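Local coordinates for adhesion G-protein coupled receptor G6 (Danio rerio, PDB 6V55) that probably acts as a calcium-binding adhesion receptor that signals through G proteins and takes part in myelination, at residues I131-P141 with V296-P307. Numbering follows the deposited sequence.
Sequences ILRVSNSISIP and VVDWDHSYWTIP
Trp304 sets CG anti to its carbonyl carbon (chi1 -64°). In Val134, with chi1 179°, CG1 is anti to the backbone N and CG2 anti to the carbonyl carbon. The CG2 methyl thus sits over one indole face, a CH-pi contact with Val134 CG2 3.9 Å from the centroid of the six-membered ring of Trp304. Trp299 lies against the opposite face, and Trp304 NE1 donates to Asp298 O at 3.0 Å. Both faces and the N-H are therefore engaged. A leucine in place of Trp304 would probably leave Asp298 O without this donor and open a gap between Val134 and Trp299.

Val134 CG2 also meets Val297 CG1 tip to tip at 3.8 Å. Ile138 crosses the Tyr303 ring obliquely, with Ile138 CD1 3.6 Å from Tyr303 CD2. Two backbone bonds tie the segments: Thr305 N to Arg133 O, nearly straight, and Ser135 N to Tyr303 O at 2.7 Å. A water donates to Ser302 O and has a weak bond to Ser135 OG. The backbones of Leu132 and Val134 also hydrogen-bond to strand 248-251. This short, weakly bonded antiparallel pairing joins early and late parts of the pentraxin-like domain, consistent with the concanavalin-type beta sandwich of its family.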
loop_
_atom_site.group_PDB
_atom_site.type_symbol
_atom_site.label_atom_id
_atom_site.label_comp_id
_atom_site.label_asym_id
_atom_site.label_seq_id
_atom_site.Cartn_x
_atom_site.Cartn_y
_atom_site.Cartn_z
ATOM N N ILE A 131 -30.587 -28.393 -14.940
ATOM C CA ILE A 131 -30.542 -27.957 -16.327
ATOM C C ILE A 131 -29.401 -26.963 -16.475
ATOM O O ILE A 131 -29.348 -25.949 -15.773
ATOM C CB ILE A 131 -31.888 -27.344 -16.748
ATOM C CG1 ILE A 131 -32.993 -28.406 -16.706
ATOM C CG2 ILE A 131 -31.818 -26.742 -18.147
ATOM C CD1 ILE A 131 -34.002 -28.200 -15.606
ATOM N N LEU A 132 -28.489 -27.254 -17.395
ATOM C CA LEU A 132 -27.324 -26.413 -17.656
ATOM C C LEU A 132 -27.517 -25.815 -19.048
ATOM O O LEU A 132 -27.026 -26.337 -20.055
ATOM C CB LEU A 132 -26.031 -27.218 -17.544
ATOM C CG LEU A 132 -25.521 -27.474 -16.125
ATOM C CD1 LEU A 132 -26.122 -28.714 -15.493
ATOM C CD2 LEU A 132 -24.026 -27.600 -16.158
ATOM N N ARG A 133 -28.257 -24.709 -19.093
ATOM C CA ARG A 133 -28.830 -24.194 -20.323
ATOM C C ARG A 133 -28.215 -22.864 -20.725
ATOM O O ARG A 133 -27.596 -22.160 -19.923
ATOM C CB ARG A 133 -30.340 -24.000 -20.187
ATOM C CG ARG A 133 -30.735 -23.155 -18.997
ATOM C CD ARG A 133 -32.156 -22.592 -19.126
ATOM N NE ARG A 133 -32.337 -21.619 -20.210
ATOM C CZ ARG A 133 -33.530 -21.268 -20.695
ATOM N NH1 ARG A 133 -34.626 -21.828 -20.195
ATOM N NH2 ARG A 133 -33.641 -20.380 -21.687
ATOM N N VAL A 134 -28.396 -22.551 -22.011
ATOM C CA VAL A 134 -28.273 -21.179 -22.485
ATOM C C VAL A 134 -29.309 -20.331 -21.756
ATOM O O VAL A 134 -30.443 -20.772 -21.527
ATOM C CB VAL A 134 -28.429 -21.156 -24.016
ATOM C CG1 VAL A 134 -28.345 -19.755 -24.592
ATOM C CG2 VAL A 134 -27.340 -22.015 -24.637
ATOM N N SER A 135 -28.902 -19.144 -21.308
ATOM C CA SER A 135 -29.822 -18.366 -20.493
ATOM C C SER A 135 -30.824 -17.641 -21.380
ATOM O O SER A 135 -30.587 -17.405 -22.571
ATOM C CB SER A 135 -29.072 -17.372 -19.602
ATOM O OG SER A 135 -29.068 -16.079 -20.127
ATOM N N ASN A 136 -31.948 -17.246 -20.773
ATOM C CA ASN A 136 -33.028 -16.606 -21.528
ATOM C C ASN A 136 -32.733 -15.158 -21.912
ATOM O O ASN A 136 -33.501 -14.593 -22.706
ATOM C CB ASN A 136 -34.337 -16.687 -20.749
ATOM C CG ASN A 136 -34.157 -16.393 -19.273
ATOM O OD1 ASN A 136 -33.160 -15.784 -18.855
ATOM N ND2 ASN A 136 -35.114 -16.850 -18.463
ATOM N N SER A 137 -31.626 -14.575 -21.404
ATOM C CA SER A 137 -30.997 -13.384 -21.988
ATOM C C SER A 137 -30.720 -13.529 -23.492
ATOM O O SER A 137 -30.814 -12.544 -24.239
ATOM C CB SER A 137 -29.695 -13.086 -21.220
ATOM O OG SER A 137 -28.778 -12.288 -21.946
ATOM N N ILE A 138 -30.414 -14.746 -23.956
ATOM C CA ILE A 138 -30.141 -15.027 -25.362
ATOM C C ILE A 138 -31.389 -15.615 -26.020
ATOM O O ILE A 138 -32.006 -16.549 -25.486
ATOM C CB ILE A 138 -28.937 -15.977 -25.497
ATOM C CG1 ILE A 138 -27.765 -15.457 -24.644
ATOM C CG2 ILE A 138 -28.540 -16.126 -26.947
ATOM C CD1 ILE A 138 -27.297 -14.041 -25.025
ATOM N N SER A 139 -31.760 -15.063 -27.178
ATOM C CA SER A 139 -32.838 -15.586 -28.014
ATOM C C SER A 139 -32.233 -16.343 -29.185
ATOM O O SER A 139 -31.521 -15.754 -30.011
ATOM C CB SER A 139 -33.739 -14.463 -28.534
ATOM O OG SER A 139 -32.993 -13.288 -28.834
ATOM N N ILE A 140 -32.528 -17.637 -29.270
ATOM C CA ILE A 140 -32.011 -18.467 -30.352
ATOM C C ILE A 140 -32.914 -18.305 -31.568
ATOM O O ILE A 140 -34.110 -18.641 -31.499
ATOM C CB ILE A 140 -31.903 -19.944 -29.938
ATOM C CG1 ILE A 140 -30.931 -20.100 -28.769
ATOM C CG2 ILE A 140 -31.442 -20.786 -31.105
ATOM C CD1 ILE A 140 -31.057 -21.434 -28.096
ATOM N N PRO A 141 -32.391 -17.832 -32.700
ATOM C CA PRO A 141 -33.230 -17.551 -33.865
ATOM C C PRO A 141 -33.699 -18.820 -34.559
ATOM O O PRO A 141 -33.427 -19.941 -34.137
ATOM C CB PRO A 141 -32.294 -16.761 -34.781
ATOM C CG PRO A 141 -30.936 -17.206 -34.396
ATOM C CD PRO A 141 -31.002 -17.393 -32.917
ATOM N N VAL A 296 -24.408 -16.811 -31.895
ATOM C CA VAL A 296 -25.653 -16.933 -31.161
ATOM C C VAL A 296 -25.370 -17.234 -29.709
ATOM O O VAL A 296 -25.832 -16.524 -28.817
ATOM C CB VAL A 296 -26.557 -18.013 -31.786
ATOM C CG1 VAL A 296 -27.846 -18.128 -31.005
ATOM C CG2 VAL A 296 -26.810 -17.698 -33.247
ATOM N N VAL A 297 -24.602 -18.292 -29.449
ATOM C CA VAL A 297 -24.198 -18.691 -28.109
ATOM C C VAL A 297 -22.673 -18.699 -28.086
ATOM O O VAL A 297 -22.037 -19.221 -29.007
ATOM C CB VAL A 297 -24.781 -20.070 -27.733
ATOM C CG1 VAL A 297 -24.372 -20.475 -26.360
ATOM C CG2 VAL A 297 -26.302 -20.056 -27.799
ATOM N N ASP A 298 -22.091 -18.082 -27.060
ATOM C CA ASP A 298 -20.652 -18.073 -26.835
ATOM C C ASP A 298 -20.357 -18.604 -25.437
ATOM O O ASP A 298 -21.218 -18.577 -24.550
ATOM C CB ASP A 298 -20.085 -16.653 -27.012
ATOM C CG ASP A 298 -18.570 -16.620 -27.077
ATOM O OD1 ASP A 298 -17.965 -17.489 -27.735
ATOM O OD2 ASP A 298 -17.976 -15.716 -26.449
ATOM N N TRP A 299 -19.141 -19.117 -25.259
ATOM C CA TRP A 299 -18.670 -19.617 -23.975
ATOM C C TRP A 299 -18.238 -18.459 -23.100
ATOM O O TRP A 299 -17.069 -18.056 -23.078
ATOM C CB TRP A 299 -17.523 -20.596 -24.171
ATOM C CG TRP A 299 -17.290 -21.549 -23.032
ATOM C CD1 TRP A 299 -16.130 -21.688 -22.331
ATOM C CD2 TRP A 299 -18.174 -22.583 -22.547
ATOM N NE1 TRP A 299 -16.251 -22.698 -21.409
ATOM C CE2 TRP A 299 -17.492 -23.263 -21.520
ATOM C CE3 TRP A 299 -19.487 -22.968 -22.852
ATOM C CZ2 TRP A 299 -18.073 -24.299 -20.795
ATOM C CZ3 TRP A 299 -20.062 -24.017 -22.135
ATOM C CH2 TRP A 299 -19.352 -24.664 -21.115
ATOM N N ASP A 300 -19.200 -17.953 -22.352
ATOM C CA ASP A 300 -19.143 -16.662 -21.704
ATOM C C ASP A 300 -20.343 -16.668 -20.780
ATOM O O ASP A 300 -21.420 -17.122 -21.181
ATOM C CB ASP A 300 -19.209 -15.532 -22.736
ATOM C CG ASP A 300 -18.857 -14.188 -22.162
ATOM O OD1 ASP A 300 -19.631 -13.661 -21.320
ATOM O OD2 ASP A 300 -17.805 -13.653 -22.575
ATOM N N HIS A 301 -20.139 -16.195 -19.546
ATOM C CA HIS A 301 -21.099 -16.424 -18.475
ATOM C C HIS A 301 -22.425 -15.712 -18.691
ATOM O O HIS A 301 -23.454 -16.223 -18.234
ATOM C CB HIS A 301 -20.515 -15.971 -17.154
ATOM C CG HIS A 301 -19.522 -16.919 -16.583
ATOM N ND1 HIS A 301 -19.895 -18.044 -15.878
ATOM C CD2 HIS A 301 -18.168 -16.903 -16.591
ATOM C CE1 HIS A 301 -18.811 -18.686 -15.483
ATOM N NE2 HIS A 301 -17.750 -18.016 -15.903
ATOM N N SER A 302 -22.426 -14.597 -19.441
ATOM C CA SER A 302 -23.657 -13.876 -19.753
ATOM C C SER A 302 -24.617 -14.669 -20.653
ATOM O O SER A 302 -25.810 -14.339 -20.694
ATOM C CB SER A 302 -23.316 -12.537 -20.419
ATOM O OG SER A 302 -22.463 -12.713 -21.544
ATOM N N TYR A 303 -24.129 -15.713 -21.350
ATOM C CA TYR A 303 -24.925 -16.553 -22.245
ATOM C C TYR A 303 -25.552 -17.773 -21.566
ATOM O O TYR A 303 -26.403 -18.422 -22.184
ATOM C CB TYR A 303 -24.056 -17.056 -23.410
ATOM C CG TYR A 303 -23.605 -16.019 -24.429
ATOM C CD1 TYR A 303 -22.494 -15.221 -24.201
ATOM C CD2 TYR A 303 -24.269 -15.873 -25.644
ATOM C CE1 TYR A 303 -22.068 -14.282 -25.145
ATOM C CE2 TYR A 303 -23.858 -14.933 -26.595
ATOM C CZ TYR A 303 -22.754 -14.150 -26.334
ATOM O OH TYR A 303 -22.347 -13.248 -27.284
ATOM N N TRP A 304 -25.159 -18.106 -20.327
ATOM C CA TRP A 304 -25.466 -19.400 -19.717
ATOM C C TRP A 304 -25.997 -19.246 -18.293
ATOM O O TRP A 304 -25.769 -18.235 -17.624
ATOM C CB TRP A 304 -24.219 -20.308 -19.665
ATOM C CG TRP A 304 -23.659 -20.715 -20.999
ATOM C CD1 TRP A 304 -22.725 -20.046 -21.751
ATOM C CD2 TRP A 304 -23.993 -21.892 -21.737
ATOM N NE1 TRP A 304 -22.467 -20.734 -22.920
ATOM C CE2 TRP A 304 -23.230 -21.873 -22.931
ATOM C CE3 TRP A 304 -24.866 -22.959 -21.508
ATOM C CZ2 TRP A 304 -23.312 -22.885 -23.882
ATOM C CZ3 TRP A 304 -24.959 -23.956 -22.458
ATOM C CH2 TRP A 304 -24.188 -23.912 -23.635
ATOM N N THR A 305 -26.705 -20.279 -17.825
ATOM C CA THR A 305 -26.926 -20.511 -16.393
ATOM C C THR A 305 -26.265 -21.839 -16.055
ATOM O O THR A 305 -26.862 -22.908 -16.226
ATOM C CB THR A 305 -28.401 -20.547 -16.006
ATOM O OG1 THR A 305 -29.013 -21.737 -16.523
ATOM C CG2 THR A 305 -29.107 -19.346 -16.538
ATOM N N ILE A 306 -25.031 -21.764 -15.582
ATOM C CA ILE A 306 -24.283 -22.916 -15.105
ATOM C C ILE A 306 -23.884 -22.616 -13.668
ATOM O O ILE A 306 -23.224 -21.602 -13.411
ATOM C CB ILE A 306 -23.040 -23.196 -15.965
ATOM C CG1 ILE A 306 -23.441 -23.516 -17.404
ATOM C CG2 ILE A 306 -22.233 -24.339 -15.370
ATOM C CD1 ILE A 306 -22.310 -23.312 -18.380
ATOM N N PRO A 307 -24.272 -23.444 -12.701
ATOM C CA PRO A 307 -23.878 -23.201 -11.306
ATOM C C PRO A 307 -22.386 -23.435 -11.076
ATOM O O PRO A 307 -21.671 -24.014 -11.903
ATOM C CB PRO A 307 -24.736 -24.198 -10.515
ATOM C CG PRO A 307 -25.866 -24.577 -11.451
ATOM C CD PRO A 307 -25.264 -24.531 -12.819
HETATM O O HOH W 1 -27.491 -13.404 -18.701
#